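Local coordinates for protein nucleoporin NUP170 (Chaetomium thermophilum, PDB 5HAX) that probably serves as a structural scaffold component of the nuclear pore complex, joining a beta-propeller to an alpha-helical region, at residues 11-16 and 594-599; 586-591 and 673-678; 19-24 and 598-603. All coordinates share one frame; numbering follows the deposited sequence.

Contact 1: residues 11-16 and 594-599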
loop_
_atom_site.group_PDB
_atom_site.type_symbol
_atom_site.label_atom_id
_atom_site.label_comp_id
_atom_site.label_asym_id
_atom_site.label_seq_id
_atom_site.Cartn_x
_atom_site.Cartn_y
_atom_site.Cartn_z
ATOM N N GLN A 11 -26.967 13.447 3.464
ATOM C CA GLN A 11 -27.497 12.309 2.721
ATOM C C GLN A 11 -26.658 12.029 1.481
ATOM O O GLN A 11 -26.405 10.867 1.142
ATOM C CB GLN A 11 -28.949 12.576 2.334
ATOM C CG GLN A 11 -29.904 11.441 2.650
ATOM C CD GLN A 11 -31.326 11.751 2.226
ATOM O OE1 GLN A 11 -31.784 12.889 2.335
ATOM N NE2 GLN A 11 -32.030 10.742 1.729
ATOM N N VAL A 12 -26.220 13.085 0.791
ATOM C CA VAL A 12 -25.371 12.916 -0.386
ATOM C C VAL A 12 -24.030 12.313 0.012
ATOM O O VAL A 12 -23.479 11.465 -0.700
ATOM C CB VAL A 12 -25.188 14.266 -1.108
ATOM C CG1 VAL A 12 -24.245 14.119 -2.298
ATOM C CG2 VAL A 12 -26.536 14.818 -1.550
ATOM N N VAL A 13 -23.477 12.749 1.147
ATOM C CA VAL A 13 -22.196 12.221 1.608
ATOM C C VAL A 13 -22.314 10.729 1.893
ATOM O O VAL A 13 -21.482 9.927 1.451
ATOM C CB VAL A 13 -21.714 12.994 2.851
ATOM C CG1 VAL A 13 -20.489 12.326 3.468
ATOM C CG2 VAL A 13 -21.407 14.442 2.493
ATOM N N ASN A 14 -23.349 10.337 2.638
ATOM C CA ASN A 14 -23.526 8.932 2.990
ATOM C C ASN A 14 -23.641 8.060 1.747
ATOM O O ASN A 14 -23.071 6.965 1.692
ATOM C CB ASN A 14 -24.760 8.764 3.875
ATOM C CG ASN A 14 -24.540 9.270 5.285
ATOM O OD1 ASN A 14 -23.460 9.115 5.854
ATOM N ND2 ASN A 14 -25.570 9.879 5.861
ATOM N N GLN A 15 -24.377 8.529 0.738
ATOM C CA GLN A 15 -24.526 7.761 -0.492
ATOM C C GLN A 15 -23.246 7.773 -1.314
ATOM O O GLN A 15 -22.969 6.814 -2.043
ATOM C CB GLN A 15 -25.695 8.314 -1.308
ATOM C CG GLN A 15 -27.049 8.120 -0.635
ATOM C CD GLN A 15 -28.111 9.067 -1.161
ATOM O OE1 GLN A 15 -27.946 9.683 -2.214
ATOM N NE2 GLN A 15 -29.207 9.193 -0.420
ATOM N N THR A 16 -22.455 8.845 -1.209
ATOM C CA THR A 16 -21.179 8.899 -1.914
ATOM C C THR A 16 -20.158 7.974 -1.263
ATOM O O THR A 16 -19.394 7.296 -1.961
ATOM C CB THR A 16 -20.669 10.339 -1.948
ATOM O OG1 THR A 16 -21.635 11.174 -2.604
ATOM C CG2 THR A 16 -19.344 10.433 -2.690
ATOM N N TYR A 594 -15.543 15.149 -4.126
ATOM C CA TYR A 594 -14.332 15.687 -3.516
ATOM C C TYR A 594 -14.518 15.903 -2.019
ATOM O O TYR A 594 -13.692 15.466 -1.210
ATOM C CB TYR A 594 -13.942 16.993 -4.208
ATOM C CG TYR A 594 -12.664 17.606 -3.687
ATOM C CD1 TYR A 594 -11.514 16.843 -3.547
ATOM C CD2 TYR A 594 -12.602 18.952 -3.348
ATOM C CE1 TYR A 594 -10.340 17.397 -3.073
ATOM C CE2 TYR A 594 -11.431 19.517 -2.874
ATOM C CZ TYR A 594 -10.303 18.735 -2.740
ATOM O OH TYR A 594 -9.134 19.288 -2.269
ATOM N N LEU A 595 -15.606 16.578 -1.631
ATOM C CA LEU A 595 -15.842 16.861 -0.218
ATOM C C LEU A 595 -15.939 15.578 0.598
ATOM O O LEU A 595 -15.368 15.485 1.692
ATOM C CB LEU A 595 -17.115 17.690 -0.052
ATOM C CG LEU A 595 -17.556 17.947 1.393
ATOM C CD1 LEU A 595 -16.469 18.682 2.163
ATOM C CD2 LEU A 595 -18.864 18.722 1.423
ATOM N N THR A 596 -16.672 14.585 0.089
ATOM C CA THR A 596 -16.808 13.319 0.803
ATOM C C THR A 596 -15.447 12.694 1.066
ATOM O O THR A 596 -15.154 12.262 2.187
ATOM C CB THR A 596 -17.688 12.359 0.001
ATOM O OG1 THR A 596 -18.999 12.919 -0.145
ATOM C CG2 THR A 596 -17.789 11.001 0.699
ATOM N N ARG A 597 -14.597 12.647 0.041
ATOM C CA ARG A 597 -13.299 11.998 0.178
ATOM C C ARG A 597 -12.392 12.755 1.140
ATOM O O ARG A 597 -11.490 12.159 1.739
ATOM C CB ARG A 597 -12.649 11.855 -1.200
ATOM C CG ARG A 597 -13.356 10.833 -2.084
ATOM C CD ARG A 597 -12.883 10.878 -3.531
ATOM N NE ARG A 597 -13.427 9.763 -4.309
ATOM C CZ ARG A 597 -13.262 9.607 -5.620
ATOM N NH1 ARG A 597 -12.569 10.496 -6.320
ATOM N NH2 ARG A 597 -13.795 8.559 -6.235
ATOM N N LEU A 598 -12.618 14.059 1.315
ATOM C CA LEU A 598 -11.829 14.819 2.280
ATOM C C LEU A 598 -12.164 14.440 3.720
ATOM O O LEU A 598 -11.318 14.599 4.609
ATOM C CB LEU A 598 -12.037 16.321 2.076
ATOM C CG LEU A 598 -11.467 16.962 0.810
ATOM C CD1 LEU A 598 -11.811 18.444 0.799
ATOM C CD2 LEU A 598 -9.962 16.760 0.690
ATOM N N VAL A 599 -13.377 13.941 3.977
ATOM C CA VAL A 599 -13.832 13.653 5.333
ATOM C C VAL A 599 -14.172 12.178 5.536
ATOM O O VAL A 599 -14.774 11.823 6.551
ATOM C CB VAL A 599 -15.039 14.536 5.714
ATOM C CG1 VAL A 599 -14.683 16.009 5.595
ATOM C CG2 VAL A 599 -16.257 14.195 4.862
#

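Contact 2: residues 586-591 and 673-678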
loop_
_atom_site.group_PDB
_atom_site.type_symbol
_atom_site.label_atom_id
_atom_site.label_comp_id
_atom_site.label_asym_id
_atom_site.label_seq_id
_atom_site.Cartn_x
_atom_site.Cartn_y
_atom_site.Cartn_z
ATOM N N SER A 586 -22.788 17.341 -13.440
ATOM C CA SER A 586 -21.552 16.670 -13.063
ATOM C C SER A 586 -20.671 17.566 -12.207
ATOM O O SER A 586 -19.843 17.059 -11.443
ATOM C CB SER A 586 -20.794 16.227 -14.315
ATOM O OG SER A 586 -21.568 15.314 -15.073
ATOM N N ARG A 587 -20.839 18.884 -12.322
ATOM C CA ARG A 587 -20.122 19.814 -11.459
ATOM C C ARG A 587 -20.530 19.632 -10.002
ATOM O O ARG A 587 -19.684 19.673 -9.101
ATOM C CB ARG A 587 -20.393 21.244 -11.928
ATOM C CG ARG A 587 -19.430 22.288 -11.405
ATOM C CD ARG A 587 -19.754 23.668 -11.969
ATOM N NE ARG A 587 -19.601 23.733 -13.424
ATOM C CZ ARG A 587 -20.580 23.540 -14.304
ATOM N NH1 ARG A 587 -20.325 23.626 -15.603
ATOM N NH2 ARG A 587 -21.813 23.257 -13.901
ATOM N N HIS A 588 -21.825 19.419 -9.752
ATOM C CA HIS A 588 -22.297 19.198 -8.388
ATOM C C HIS A 588 -21.781 17.877 -7.832
ATOM O O HIS A 588 -21.257 17.826 -6.713
ATOM C CB HIS A 588 -23.824 19.218 -8.344
ATOM C CG HIS A 588 -24.389 18.644 -7.082
ATOM N ND1 HIS A 588 -24.609 17.293 -6.913
ATOM C CD2 HIS A 588 -24.760 19.232 -5.922
ATOM C CE1 HIS A 588 -25.098 17.076 -5.705
ATOM N NE2 HIS A 588 -25.200 18.237 -5.083
ATOM N N ASP A 589 -21.952 16.790 -8.589
ATOM C CA ASP A 589 -21.487 15.487 -8.128
ATOM C C ASP A 589 -19.991 15.513 -7.844
ATOM O O ASP A 589 -19.520 14.880 -6.891
ATOM C CB ASP A 589 -21.819 14.416 -9.169
ATOM C CG ASP A 589 -23.302 14.360 -9.499
ATOM O OD1 ASP A 589 -24.128 14.654 -8.609
ATOM O OD2 ASP A 589 -23.642 14.024 -10.654
ATOM N N ALA A 590 -19.233 16.259 -8.652
ATOM C CA ALA A 590 -17.798 16.385 -8.426
ATOM C C ALA A 590 -17.505 17.069 -7.097
ATOM O O ALA A 590 -16.606 16.649 -6.359
ATOM C CB ALA A 590 -17.156 17.160 -9.577
ATOM N N LEU A 591 -18.249 18.131 -6.778
ATOM C CA LEU A 591 -18.053 18.810 -5.502
ATOM C C LEU A 591 -18.403 17.893 -4.338
ATOM O O LEU A 591 -17.691 17.859 -3.327
ATOM C CB LEU A 591 -18.893 20.085 -5.450
ATOM C CG LEU A 591 -18.850 20.869 -4.136
ATOM C CD1 LEU A 591 -17.436 21.351 -3.845
ATOM C CD2 LEU A 591 -19.825 22.037 -4.185
ATOM N N HIS A 673 -26.013 24.921 -2.475
ATOM C CA HIS A 673 -26.101 25.670 -1.226
ATOM C C HIS A 673 -26.000 24.745 -0.022
ATOM O O HIS A 673 -25.310 25.058 0.955
ATOM C CB HIS A 673 -27.411 26.456 -1.174
ATOM C CG HIS A 673 -27.766 26.933 0.199
ATOM N ND1 HIS A 673 -27.244 28.086 0.745
ATOM C CD2 HIS A 673 -28.581 26.405 1.143
ATOM C CE1 HIS A 673 -27.726 28.250 1.963
ATOM N NE2 HIS A 673 -28.539 27.244 2.229
ATOM N N ALA A 674 -26.690 23.604 -0.069
ATOM C CA ALA A 674 -26.654 22.670 1.051
ATOM C C ALA A 674 -25.244 22.144 1.288
ATOM O O ALA A 674 -24.812 22.003 2.437
ATOM C CB ALA A 674 -27.623 21.515 0.797
ATOM N N LEU A 675 -24.510 21.851 0.211
ATOM C CA LEU A 675 -23.138 21.373 0.362
ATOM C C LEU A 675 -22.260 22.422 1.030
ATOM O O LEU A 675 -21.446 22.096 1.902
ATOM C CB LEU A 675 -22.559 20.990 -1.000
ATOM C CG LEU A 675 -23.102 19.721 -1.660
ATOM C CD1 LEU A 675 -22.477 19.541 -3.036
ATOM C CD2 LEU A 675 -22.841 18.497 -0.792
ATOM N N GLN A 676 -22.410 23.688 0.637
ATOM C CA GLN A 676 -21.603 24.746 1.234
ATOM C C GLN A 676 -21.947 24.952 2.703
ATOM O O GLN A 676 -21.063 25.270 3.506
ATOM C CB GLN A 676 -21.786 26.044 0.448
ATOM C CG GLN A 676 -21.163 26.004 -0.938
ATOM C CD GLN A 676 -21.350 27.296 -1.707
ATOM O OE1 GLN A 676 -20.468 28.155 -1.723
ATOM N NE2 GLN A 676 -22.500 27.438 -2.355
ATOM N N LYS A 677 -23.217 24.774 3.076
ATOM C CA LYS A 677 -23.584 24.846 4.486
ATOM C C LYS A 677 -23.006 23.678 5.272
ATOM O O LYS A 677 -22.682 23.827 6.456
ATOM C CB LYS A 677 -25.105 24.884 4.633
ATOM C CG LYS A 677 -25.707 26.271 4.470
ATOM C CD LYS A 677 -25.380 27.156 5.666
ATOM C CE LYS A 677 -25.880 28.575 5.469
ATOM N NZ LYS A 677 -25.481 29.456 6.600
ATOM N N LEU A 678 -22.872 22.512 4.638
ATOM C CA LEU A 678 -22.233 21.386 5.308
ATOM C C LEU A 678 -20.743 21.639 5.493
ATOM O O LEU A 678 -20.166 21.259 6.518
ATOM C CB LEU A 678 -22.471 20.103 4.512
ATOM C CG LEU A 678 -21.872 18.818 5.090
ATOM C CD1 LEU A 678 -22.411 18.541 6.486
ATOM C CD2 LEU A 678 -22.152 17.645 4.163
#

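Contact 3: residues 19-24 and 598-603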
loop_
_atom_site.group_PDB
_atom_site.type_symbol
_atom_site.label_atom_id
_atom_site.label_comp_id
_atom_site.label_asym_id
_atom_site.label_seq_id
_atom_site.Cartn_x
_atom_site.Cartn_y
_atom_site.Cartn_z
ATOM N N LEU A 19 -20.825 4.580 -2.434
ATOM C CA LEU A 19 -20.435 4.394 -3.826
ATOM C C LEU A 19 -18.944 4.104 -3.942
ATOM O O LEU A 19 -18.536 3.223 -4.708
ATOM C CB LEU A 19 -20.811 5.632 -4.639
ATOM C CG LEU A 19 -20.873 5.462 -6.157
ATOM C CD1 LEU A 19 -22.037 4.562 -6.550
ATOM C CD2 LEU A 19 -20.987 6.817 -6.840
ATOM N N ASP A 20 -18.115 4.833 -3.190
ATOM C CA ASP A 20 -16.679 4.572 -3.200
ATOM C C ASP A 20 -16.358 3.211 -2.596
ATOM O O ASP A 20 -15.434 2.530 -3.051
ATOM C CB ASP A 20 -15.933 5.671 -2.437
ATOM C CG ASP A 20 -15.534 6.846 -3.322
ATOM O OD1 ASP A 20 -15.481 6.691 -4.560
ATOM O OD2 ASP A 20 -15.250 7.933 -2.770
ATOM N N ASP A 21 -17.103 2.802 -1.569
ATOM C CA ASP A 21 -16.863 1.517 -0.924
ATOM C C ASP A 21 -17.433 0.345 -1.713
ATOM O O ASP A 21 -17.285 -0.802 -1.278
ATOM C CB ASP A 21 -17.449 1.518 0.493
ATOM C CG ASP A 21 -16.604 2.309 1.478
ATOM O OD1 ASP A 21 -15.370 2.389 1.288
ATOM O OD2 ASP A 21 -17.174 2.845 2.450
ATOM N N SER A 22 -18.078 0.604 -2.848
ATOM C CA SER A 22 -18.551 -0.442 -3.742
ATOM C C SER A 22 -17.595 -0.680 -4.906
ATOM O O SER A 22 -17.968 -1.353 -5.873
ATOM C CB SER A 22 -19.946 -0.093 -4.268
ATOM O OG SER A 22 -19.893 0.992 -5.176
ATOM N N TYR A 23 -16.383 -0.136 -4.836
ATOM C CA TYR A 23 -15.394 -0.369 -5.878
ATOM C C TYR A 23 -15.131 -1.868 -6.009
ATOM O O TYR A 23 -14.959 -2.551 -4.990
ATOM C CB TYR A 23 -14.096 0.374 -5.557
ATOM C CG TYR A 23 -12.992 0.134 -6.561
ATOM C CD1 TYR A 23 -12.910 0.887 -7.721
ATOM C CD2 TYR A 23 -12.036 -0.847 -6.348
ATOM C CE1 TYR A 23 -11.908 0.671 -8.642
ATOM C CE2 TYR A 23 -11.027 -1.070 -7.263
ATOM C CZ TYR A 23 -10.969 -0.309 -8.409
ATOM O OH TYR A 23 -9.972 -0.523 -9.330
ATOM N N PRO A 24 -15.093 -2.417 -7.227
ATOM C CA PRO A 24 -15.029 -3.878 -7.383
ATOM C C PRO A 24 -13.850 -4.509 -6.651
ATOM O O PRO A 24 -12.739 -3.975 -6.638
ATOM C CB PRO A 24 -14.900 -4.063 -8.899
ATOM C CG PRO A 24 -15.505 -2.850 -9.484
ATOM C CD PRO A 24 -15.216 -1.733 -8.527
ATOM N N LEU A 598 -12.618 14.059 1.315
ATOM C CA LEU A 598 -11.829 14.819 2.280
ATOM C C LEU A 598 -12.164 14.440 3.720
ATOM O O LEU A 598 -11.318 14.599 4.609
ATOM C CB LEU A 598 -12.037 16.321 2.076
ATOM C CG LEU A 598 -11.467 16.962 0.810
ATOM C CD1 LEU A 598 -11.811 18.444 0.799
ATOM C CD2 LEU A 598 -9.962 16.760 0.690
ATOM N N VAL A 599 -13.377 13.941 3.977
ATOM C CA VAL A 599 -13.832 13.653 5.333
ATOM C C VAL A 599 -14.172 12.178 5.536
ATOM O O VAL A 599 -14.774 11.823 6.551
ATOM C CB VAL A 599 -15.039 14.536 5.714
ATOM C CG1 VAL A 599 -14.683 16.009 5.595
ATOM C CG2 VAL A 599 -16.257 14.195 4.862
ATOM N N ARG A 600 -13.791 11.305 4.599
ATOM C CA ARG A 600 -14.200 9.906 4.697
ATOM C C ARG A 600 -13.648 9.235 5.952
ATOM O O ARG A 600 -14.301 8.351 6.518
ATOM C CB ARG A 600 -13.762 9.140 3.446
ATOM C CG ARG A 600 -12.277 8.844 3.382
ATOM C CD ARG A 600 -11.835 8.500 1.967
ATOM N NE ARG A 600 -12.588 7.383 1.399
ATOM C CZ ARG A 600 -12.232 6.102 1.491
ATOM N NH1 ARG A 600 -12.989 5.165 0.934
ATOM N NH2 ARG A 600 -11.126 5.751 2.134
ATOM N N THR A 601 -12.459 9.639 6.407
ATOM C CA THR A 601 -11.896 9.073 7.629
ATOM C C THR A 601 -12.606 9.560 8.887
ATOM O O THR A 601 -12.401 8.974 9.955
ATOM C CB THR A 601 -10.407 9.411 7.744
ATOM O OG1 THR A 601 -10.240 10.832 7.839
ATOM C CG2 THR A 601 -9.632 8.887 6.541
ATOM N N LEU A 602 -13.431 10.603 8.785
ATOM C CA LEU A 602 -14.089 11.231 9.926
ATOM C C LEU A 602 -15.549 10.825 10.067
ATOM O O LEU A 602 -15.984 10.436 11.154
ATOM C CB LEU A 602 -14.012 12.757 9.789
ATOM C CG LEU A 602 -13.043 13.518 10.689
ATOM C CD1 LEU A 602 -11.653 12.918 10.621
ATOM C CD2 LEU A 602 -13.016 14.984 10.278
ATOM N N TRP A 603 -16.298 10.899 8.964
ATOM C CA TRP A 603 -17.757 10.885 8.966
ATOM C C TRP A 603 -18.363 9.890 9.953
ATOM O O TRP A 603 -19.052 10.281 10.902
ATOM C CB TRP A 603 -18.233 10.591 7.541
ATOM C CG TRP A 603 -19.657 10.948 7.279
ATOM C CD1 TRP A 603 -20.702 10.088 7.136
ATOM C CD2 TRP A 603 -20.194 12.266 7.120
ATOM N NE1 TRP A 603 -21.860 10.786 6.894
ATOM C CE2 TRP A 603 -21.574 12.126 6.881
ATOM C CE3 TRP A 603 -19.642 13.550 7.153
ATOM C CZ2 TRP A 603 -22.412 13.220 6.678
ATOM C CZ3 TRP A 603 -20.476 14.637 6.953
ATOM C CH2 TRP A 603 -21.846 14.463 6.720
HETATM O O HOH W 1 -15.011 8.054 -0.122
HETATM O O HOH W 2 -13.301 2.528 -0.703
#

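Contact 1: residues 11-16 and 594-599
With chi1 near -60° in both T16 and T596, each threonine hydroxyl is swung back along its own helix and each methyl carbon CG2 lies trans to its backbone N. This helix-helix packing, between the N-terminal helix 5-20 and helix 586-599 of the C-terminal helical region, is close: the CA atoms of V13 and T596 are only 5.6 Å apart. So close an approach suits small side chains, and T596 fits in bodily against the other backbone, its OG1 3.7 Å from V13 CA.

The hydroxyls do not bond across the interface. T596 OG1 is satisfied by A592 O, one turn back in its own helix, and what it offers T16 is an ordinary van der Waals approach, 3.6 Å to T16 CB. T16 CG2 lies equally near T596 OG1 and 3.7 Å from T596 CB, while both methyl groups of V13 lie close by, with CG2 3.9 Å from T596 OG1. A serine in place of T16 would probably leave T596 without the methyl that packs on its CB and CG2, opening a small gap between the helices.

V12 O takes two bonds from T16: T16 N reaches one face of the carbonyl plane and T16 OG1, at 2.7 Å, approaches from the other, 37° out of that plane.

Contact 2: residues 586-591 and 673-678
H588 is the first residue of 586-591 to reach helix 663-694, and it meets L675 with the NE2 side of its imidazole. CG stands anti to the backbone N (chi1 164°), which carries the ring across to the other helix although the CB bond itself does not aim at it. L675 CD1 approaches the ring obliquely, 3.6 Å from NE2 and 3.7 Å from CD2, and the leucine runs roughly perpendicular to the histidine. Histidine suits this buried place because one ring can offer carbon and nitrogen surface to a leucine while its other nitrogen makes a polar bond.

That bond goes to the next residue, D589. H588 ND1 donates to D589 OD1 over 3.2 Å in a fairly straight line (163°), with the oxygen practically in the ring plane. The carboxylate is met from above its own plane. This His-carboxylate bond fixes the rotation of the imidazole and would be expected to favour the proton on ND1.

One turn further on, L591 points toward the partner helix and supplies the apolar part of the contact. Its CD2 lies 3.8 Å from L675 CD1, and its CG 4.0 Å from the same methyl, as the two leucines lie antiparallel alongside each other. L675 CD1 thus serves both H588 and L591, spanning helices whose CA atoms at L591 and L675 stand 8.2 Å apart.

The pair is interior helix packing in the alpha-helical C-terminal region of this nucleoporin. Helix 586-599 is also covered by helix 522-533, where A590 packs on I526 and L591 on L530, and L675 in turn touches A9 of helix 5-20, which packs against the same region.

Contact 3: residues 19-24 and 598-603
A type I beta turn from D20 to Y23, closed by a weak bond from Y23 N to D20 O, places D21 near the C-terminal end of helix 5-20, while R600 follows the weakly bonded end of helix 586-599. R600 points toward the turn and covers the gap with a long, bent side chain: CG sits between the backbone N and the carbonyl carbon (chi1 74°), and a further bend at chi3 (-56°) turns the guanidinium to the acids. The only direct charge contact is a long salt bridge, D21 OD1 to R600 NH1 at 3.7 Å. Carboxylate and guanidinium planes are 63° apart, so the two groups do not form a flat, paired bridge.

Water fills in where the charges stand off. Water 1 gives a proton to D20 OD2 at 2.7 Å and accepts one from R600 NE at 2.9 Å, lying at the edge of the guanidinium in its plane. It links groups of opposite charge, D20 OD2 and R600 NE, that are 5.0 Å apart. Water 2 lies 2.9 Å from D21 OD1 and takes a weak bond from R600 NH1, so it probably also bridges the two ends of the long salt bridge.

The contact lies where the chain leaves its N-terminal helix for the beta-propeller, beside the helical region that follows the propeller in sequence. Arginine suits such a junction because its several N-H groups can serve separate partners: R600 NH2 bonds to A452 O. D20 is likewise shared, with OD2 also in a salt bridge to R597.

Within the turn, S22 OG folds back to donate to L19 O at 2.7 Å, from the same face as S22 N.

How the contacts relate
Contacts 1 and 2 are buried helix packing, whereas contact 3 is a surface junction held by charge and water. All three use helix 586-599: contacts 1 and 3 set it and its sequel against helix 5-20 and the turn beyond, and contact 2 sets it against helix 663-694. The small threonines are consistent with the close approach in contact 1; leucines and a histidine span the wider spacing of contact 2. The sites join directly. V13 of contact 1 packs on L678 from 673-678 and on W603 from 598-603, with W603 also touching L678, and N14 OD1 of contact 1 probably accepts a hydrogen bond from W603 NE1 of contact 3.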